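Local structure of uncharacterized protein (Pyrococcus abyssi, 5IFF) at residues 14-19 / 54-59; 92-97 / 208-213. The protein probably acts as a restriction DNA glycosylase, excising adenine bases from its recognition sequence in double-stranded DNA, and binds nonspecific duplex DNA as a tetramer. The protein carries 2 engineered substitutions. All blocks are in the same frame, centred on the assembly; numbering follows the deposited sequence.

Contact 1 of 2, residues 14-19 / 54-59; sequences VRLPIT and YYIAWQ. Engineered in segment 54-59: Ala57 (natural residue Glu).
Leu16 reaches across from its strand and lays CD2 over one face of the Trp58 indole, 4.0 Å from the centroid of the six-membered ring and 10° off the ring normal, a CH-pi contact offset toward the rim. Trp58 has CG anti to its backbone N (chi1 -178°), which extends the ring toward residues 14-17, and Val14 CG1 closes on its far end, 3.7 Å from CH2. The tightest point is at Ile18, whose CD1 meets Ile56 CD1 at 3.4 Å, shorter than usual for two carbons, with the side chains crossing at about a right angle. The looser side is the other branch of Leu16, where CD1 lies 4.1 Å from Ile56 CD1. All five touching residues are buried; the partly exposed Arg15 takes no part and is salt-bridged to Glu8. Trp58 NE1 is hydrogen-bonded to Glu71, which satisfies the indole's polar edge. Gln59 and the following Ile60 bind adenine in another structure of this protein. The strand axes run at 103° to each other, 9.3 Å apart, so two sheets pack nearly orthogonally: 11-17 is flanked by 4-8 and 181-186, while 54-59 lies between 25-29 and 154-163.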
loop_
_atom_site.group_PDB
_atom_site.type_symbol
_atom_site.label_atom_id
_atom_site.label_comp_id
_atom_site.label_asym_id
_atom_site.label_seq_id
_atom_site.Cartn_x
_atom_site.Cartn_y
_atom_site.Cartn_z
ATOM N N VAL A 14 -5.142 -20.326 -21.465
ATOM C CA VAL A 14 -4.952 -19.444 -20.300
ATOM C C VAL A 14 -6.281 -19.163 -19.649
ATOM O O VAL A 14 -7.279 -18.856 -20.344
ATOM C CB VAL A 14 -4.278 -18.138 -20.682
ATOM C CG1 VAL A 14 -3.980 -17.292 -19.417
ATOM C CG2 VAL A 14 -2.951 -18.443 -21.344
ATOM N N ARG A 15 -6.334 -19.294 -18.330
ATOM C CA ARG A 15 -7.578 -18.927 -17.647
ATOM C C ARG A 15 -7.377 -17.558 -16.967
ATOM O O ARG A 15 -6.353 -17.318 -16.284
ATOM C CB ARG A 15 -7.988 -20.016 -16.666
ATOM C CG ARG A 15 -8.414 -21.292 -17.377
ATOM C CD ARG A 15 -8.883 -22.365 -16.438
ATOM N NE ARG A 15 -9.643 -23.435 -17.113
ATOM C CZ ARG A 15 -9.109 -24.369 -17.886
ATOM N NH1 ARG A 15 -7.797 -24.393 -18.099
ATOM N NH2 ARG A 15 -9.883 -25.291 -18.442
ATOM N N LEU A 16 -8.333 -16.662 -17.228
ATOM C CA LEU A 16 -8.241 -15.252 -16.889
ATOM C C LEU A 16 -9.436 -14.795 -16.095
ATOM O O LEU A 16 -10.589 -15.112 -16.448
ATOM C CB LEU A 16 -8.128 -14.410 -18.167
ATOM C CG LEU A 16 -6.883 -14.677 -19.027
ATOM C CD1 LEU A 16 -7.044 -13.954 -20.311
ATOM C CD2 LEU A 16 -5.645 -14.151 -18.323
ATOM N N PRO A 17 -9.178 -14.045 -15.017
ATOM C CA PRO A 17 -10.242 -13.422 -14.231
ATOM C C PRO A 17 -10.897 -12.316 -15.020
ATOM O O PRO A 17 -10.250 -11.545 -15.753
ATOM C CB PRO A 17 -9.506 -12.844 -13.026
ATOM C CG PRO A 17 -8.142 -12.517 -13.574
ATOM C CD PRO A 17 -7.836 -13.606 -14.581
ATOM N N ILE A 18 -12.204 -12.258 -14.878
ATOM C CA ILE A 18 -13.015 -11.287 -15.582
ATOM C C ILE A 18 -13.573 -10.196 -14.648
ATOM O O ILE A 18 -14.181 -9.217 -15.114
ATOM C CB ILE A 18 -14.183 -12.048 -16.293
ATOM C CG1 ILE A 18 -13.574 -12.982 -17.295
ATOM C CG2 ILE A 18 -15.037 -11.164 -17.110
ATOM C CD1 ILE A 18 -12.720 -12.231 -18.246
ATOM N N THR A 19 -13.471 -10.401 -13.345
ATOM C CA THR A 19 -14.228 -9.541 -12.411
ATOM C C THR A 19 -13.403 -8.784 -11.377
ATOM O O THR A 19 -13.940 -7.938 -10.662
ATOM C CB THR A 19 -15.270 -10.343 -11.583
ATOM O OG1 THR A 19 -14.595 -11.295 -10.743
ATOM C CG2 THR A 19 -16.280 -11.050 -12.491
ATOM N N TYR A 54 -15.558 -4.849 -26.158
ATOM C CA TYR A 54 -14.971 -5.234 -24.861
ATOM C C TYR A 54 -13.817 -6.220 -25.001
ATOM O O TYR A 54 -13.893 -7.195 -25.756
ATOM C CB TYR A 54 -16.009 -5.829 -23.933
ATOM C CG TYR A 54 -17.037 -4.796 -23.545
ATOM C CD1 TYR A 54 -16.790 -3.917 -22.500
ATOM C CD2 TYR A 54 -18.211 -4.639 -24.293
ATOM C CE1 TYR A 54 -17.718 -2.927 -22.158
ATOM C CE2 TYR A 54 -19.160 -3.664 -23.956
ATOM C CZ TYR A 54 -18.907 -2.801 -22.895
ATOM O OH TYR A 54 -19.822 -1.806 -22.559
ATOM N N TYR A 55 -12.749 -5.944 -24.247
ATOM C CA TYR A 55 -11.537 -6.765 -24.294
ATOM C C TYR A 55 -11.043 -7.074 -22.912
ATOM O O TYR A 55 -11.236 -6.291 -21.964
ATOM C CB TYR A 55 -10.398 -6.052 -25.036
ATOM C CG TYR A 55 -10.712 -5.705 -26.477
ATOM C CD1 TYR A 55 -11.637 -4.711 -26.783
ATOM C CD2 TYR A 55 -10.066 -6.367 -27.517
ATOM C CE1 TYR A 55 -11.931 -4.381 -28.111
ATOM C CE2 TYR A 55 -10.354 -6.039 -28.842
ATOM C CZ TYR A 55 -11.261 -5.047 -29.126
ATOM O OH TYR A 55 -11.556 -4.723 -30.441
ATOM N N ILE A 56 -10.306 -8.160 -22.815
ATOM C CA ILE A 56 -9.501 -8.331 -21.599
ATOM C C ILE A 56 -8.125 -7.752 -21.890
ATOM O O ILE A 56 -7.439 -8.250 -22.797
ATOM C CB ILE A 56 -9.314 -9.816 -21.196
ATOM C CG1 ILE A 56 -10.648 -10.464 -20.844
ATOM C CG2 ILE A 56 -8.382 -9.887 -19.976
ATOM C CD1 ILE A 56 -10.549 -11.958 -20.871
ATOM N N ALA A 57 -7.761 -6.711 -21.158
ATOM C CA ALA A 57 -6.468 -6.068 -21.265
ATOM C C ALA A 57 -5.509 -6.669 -20.246
ATOM O O ALA A 57 -5.715 -6.531 -19.048
ATOM C CB ALA A 57 -6.613 -4.552 -21.031
ATOM N N TRP A 58 -4.434 -7.274 -20.739
ATOM C CA TRP A 58 -3.526 -8.015 -19.921
ATOM C C TRP A 58 -2.134 -7.427 -20.118
ATOM O O TRP A 58 -1.561 -7.505 -21.242
ATOM C CB TRP A 58 -3.562 -9.465 -20.330
ATOM C CG TRP A 58 -2.687 -10.432 -19.525
ATOM C CD1 TRP A 58 -1.975 -10.186 -18.356
ATOM C CD2 TRP A 58 -2.453 -11.833 -19.853
ATOM N NE1 TRP A 58 -1.349 -11.356 -17.950
ATOM C CE2 TRP A 58 -1.623 -12.352 -18.826
ATOM C CE3 TRP A 58 -2.898 -12.665 -20.882
ATOM C CZ2 TRP A 58 -1.197 -13.700 -18.841
ATOM C CZ3 TRP A 58 -2.459 -14.011 -20.896
ATOM C CH2 TRP A 58 -1.619 -14.506 -19.875
ATOM N N GLN A 59 -1.624 -6.826 -19.063
ATOM C CA GLN A 59 -0.249 -6.339 -19.049
ATOM C C GLN A 59 0.598 -7.540 -18.743
ATOM O O GLN A 59 0.761 -7.918 -17.561
ATOM C CB GLN A 59 -0.054 -5.212 -18.007
ATOM C CG GLN A 59 1.265 -4.538 -18.144
ATOM C CD GLN A 59 2.245 -5.046 -17.116
ATOM O OE1 GLN A 59 2.048 -4.858 -15.917
ATOM N NE2 GLN A 59 3.295 -5.727 -17.576
#

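Contact 2 of 2, residues 92-97 / 208-213; sequences ELLKFA and DIVKFL
Leu94 pushes its CD2 methyl between Val210 and Leu213, one helical turn apart on the facing helix. That methyl sits 3.9 Å from Leu213 CB and 4.1 Å from Val210 CG1, and the two leucine side chains slide past each other in opposite directions. The CB of Leu94 does not itself aim at the other helix; its second torsion (chi2 174°) sends CD1 out along the chain and leaves CD2 as the branch turned to the facing helix. Val210 uses both branches: while CG1 meets Leu94, CG2 rests on Ala97 CB at 3.6 Å, the shortest approach between the two segments. Val210 bridges Leu94 and Ala97, which are one turn apart. On the remaining flank Leu213 CD1 reaches Leu93 CB, at 4.1 Å.

Behind these side chains the two backbones are regular helix, with Ala97 N bonded to Leu93 O and Leu213 N to Ile209 O. The axes pass 10.4 Å apart at 151°, close to antiparallel, and the nearest CA pair is Leu94 with Val210.

Further out, helix 188-201 supports both partners: Leu93 packs on Leu195 and Lys196, Ile209 on Phe198. Phe96 stands on another side of its helix, taking a cation-pi contact from Lys196 and packing on Tyr119 of the second subunit. On the opposing helix Phe212 is buried against helix 72-81, and Asp208 OD2 is hydrogen-bonded to Tyr62.

No hydrogen bond or salt bridge joins residues 92-97 to 208-213. With no polar pairing between them, the two segments are held across this interface by apolar burial and shape fit alone.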
loop_
_atom_site.group_PDB
_atom_site.type_symbol
_atom_site.label_atom_id
_atom_site.label_comp_id
_atom_site.label_asym_id
_atom_site.label_seq_id
_atom_site.Cartn_x
_atom_site.Cartn_y
_atom_site.Cartn_z
ATOM N N GLU A 92 13.204 -18.308 -36.597
ATOM C CA GLU A 92 12.685 -17.088 -37.230
ATOM C C GLU A 92 12.597 -15.912 -36.237
ATOM O O GLU A 92 12.862 -14.776 -36.566
ATOM C CB GLU A 92 11.288 -17.338 -37.825
ATOM C CG GLU A 92 11.294 -18.205 -39.081
ATOM C CD GLU A 92 11.974 -17.533 -40.266
ATOM O OE1 GLU A 92 11.543 -16.432 -40.668
ATOM O OE2 GLU A 92 12.945 -18.110 -40.795
ATOM N N LEU A 93 12.220 -16.195 -35.021
ATOM C CA LEU A 93 12.184 -15.129 -34.037
ATOM C C LEU A 93 13.606 -14.653 -33.665
ATOM O O LEU A 93 13.833 -13.457 -33.451
ATOM C CB LEU A 93 11.446 -15.592 -32.795
ATOM C CG LEU A 93 9.940 -15.691 -33.002
ATOM C CD1 LEU A 93 9.331 -16.578 -31.933
ATOM C CD2 LEU A 93 9.394 -14.272 -32.983
ATOM N N LEU A 94 14.543 -15.592 -33.548
ATOM C CA LEU A 94 15.949 -15.199 -33.261
ATOM C C LEU A 94 16.519 -14.346 -34.398
ATOM O O LEU A 94 17.270 -13.357 -34.151
ATOM C CB LEU A 94 16.817 -16.438 -33.003
ATOM C CG LEU A 94 16.495 -17.199 -31.700
ATOM C CD1 LEU A 94 17.347 -18.490 -31.662
ATOM C CD2 LEU A 94 16.738 -16.344 -30.492
ATOM N N LYS A 95 16.170 -14.704 -35.627
ATOM C CA LYS A 95 16.559 -13.927 -36.811
ATOM C C LYS A 95 15.971 -12.503 -36.795
ATOM O O LYS A 95 16.630 -11.535 -37.176
ATOM C CB LYS A 95 16.103 -14.614 -38.089
ATOM C CG LYS A 95 16.750 -14.023 -39.351
ATOM C CD LYS A 95 16.473 -14.880 -40.611
ATOM C CE LYS A 95 16.552 -16.390 -40.337
ATOM N NZ LYS A 95 17.009 -17.224 -41.523
ATOM N N PHE A 96 14.707 -12.409 -36.426
ATOM C CA PHE A 96 14.050 -11.105 -36.261
ATOM C C PHE A 96 14.809 -10.234 -35.239
ATOM O O PHE A 96 15.166 -9.071 -35.529
ATOM C CB PHE A 96 12.592 -11.310 -35.833
ATOM C CG PHE A 96 11.849 -10.020 -35.521
ATOM C CD1 PHE A 96 11.448 -9.167 -36.549
ATOM C CD2 PHE A 96 11.562 -9.679 -34.211
ATOM C CE1 PHE A 96 10.740 -7.979 -36.276
ATOM C CE2 PHE A 96 10.862 -8.489 -33.919
ATOM C CZ PHE A 96 10.453 -7.638 -34.971
ATOM N N ALA A 97 15.086 -10.806 -34.069
ATOM C CA ALA A 97 15.815 -10.078 -33.046
ATOM C C ALA A 97 17.182 -9.598 -33.527
ATOM O O ALA A 97 17.623 -8.517 -33.111
ATOM C CB ALA A 97 15.958 -10.920 -31.794
ATOM N N ASP A 208 16.638 -10.127 -23.044
ATOM C CA ASP A 208 15.976 -11.110 -22.190
ATOM C C ASP A 208 15.301 -12.180 -23.022
ATOM O O ASP A 208 15.408 -13.363 -22.700
ATOM C CB ASP A 208 14.921 -10.495 -21.276
ATOM C CG ASP A 208 15.507 -9.697 -20.132
ATOM O OD1 ASP A 208 16.723 -9.852 -19.830
ATOM O OD2 ASP A 208 14.707 -8.957 -19.507
ATOM N N ILE A 209 14.550 -11.746 -24.044
ATOM C CA ILE A 209 13.825 -12.688 -24.892
ATOM C C ILE A 209 14.800 -13.608 -25.645
ATOM O O ILE A 209 14.555 -14.803 -25.739
ATOM C CB ILE A 209 12.929 -11.976 -25.938
ATOM C CG1 ILE A 209 11.837 -11.154 -25.231
ATOM C CG2 ILE A 209 12.277 -13.019 -26.925
ATOM C CD1 ILE A 209 10.937 -12.038 -24.275
ATOM N N VAL A 210 15.879 -13.048 -26.200
ATOM C CA VAL A 210 16.825 -13.899 -26.965
ATOM C C VAL A 210 17.486 -14.998 -26.113
ATOM O O VAL A 210 17.563 -16.153 -26.526
ATOM C CB VAL A 210 17.875 -12.998 -27.645
ATOM C CG1 VAL A 210 19.037 -13.799 -28.200
ATOM C CG2 VAL A 210 17.213 -12.192 -28.717
ATOM N N LYS A 211 17.951 -14.634 -24.914
ATOM C CA LYS A 211 18.507 -15.573 -23.962
ATOM C C LYS A 211 17.490 -16.674 -23.563
ATOM O O LYS A 211 17.841 -17.870 -23.457
ATOM C CB LYS A 211 19.003 -14.796 -22.737
ATOM C CG LYS A 211 19.601 -15.640 -21.651
ATOM C CD LYS A 211 20.387 -14.814 -20.640
ATOM C CE LYS A 211 21.064 -15.711 -19.596
ATOM N NZ LYS A 211 21.735 -16.894 -20.215
ATOM N N PHE A 212 16.268 -16.258 -23.329
ATOM C CA PHE A 212 15.177 -17.201 -23.030
ATOM C C PHE A 212 14.946 -18.191 -24.187
ATOM O O PHE A 212 14.902 -19.410 -23.980
ATOM C CB PHE A 212 13.884 -16.441 -22.757
ATOM C CG PHE A 212 12.667 -17.334 -22.706
ATOM C CD1 PHE A 212 12.582 -18.358 -21.763
ATOM C CD2 PHE A 212 11.648 -17.165 -23.624
ATOM C CE1 PHE A 212 11.460 -19.185 -21.729
ATOM C CE2 PHE A 212 10.518 -17.988 -23.598
ATOM C CZ PHE A 212 10.429 -18.986 -22.655
ATOM N N LEU A 213 14.778 -17.662 -25.396
ATOM C CA LEU A 213 14.576 -18.535 -26.553
ATOM C C LEU A 213 15.771 -19.441 -26.775
ATOM O O LEU A 213 15.612 -20.631 -26.977
ATOM C CB LEU A 213 14.310 -17.723 -27.827
ATOM C CG LEU A 213 12.999 -16.922 -27.788
ATOM C CD1 LEU A 213 12.895 -16.026 -29.010
ATOM C CD2 LEU A 213 11.767 -17.906 -27.695
#

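Contact 1 and contact 2 fall on opposite sides of the chain's centre, with their own centres 26 Å apart and nearest atoms about 12 Å apart, so neither touches the other. Along the chain they come in series: contact 1 closes within the first 59 residues, and contact 2 then joins helix 87-99 to the C-terminal helix 203-216. They share no strand or helix. Contact 1 packs the small three-stranded sheet on the large curled one, its nearest atom about 6 Å from the bound DNA; contact 2 lies in the helical layer, its nearest atom about 15 Å from the nucleic acid. Contact 1 lies in the sheets nearer the DNA, contact 2 in the helical part away from the annotated site.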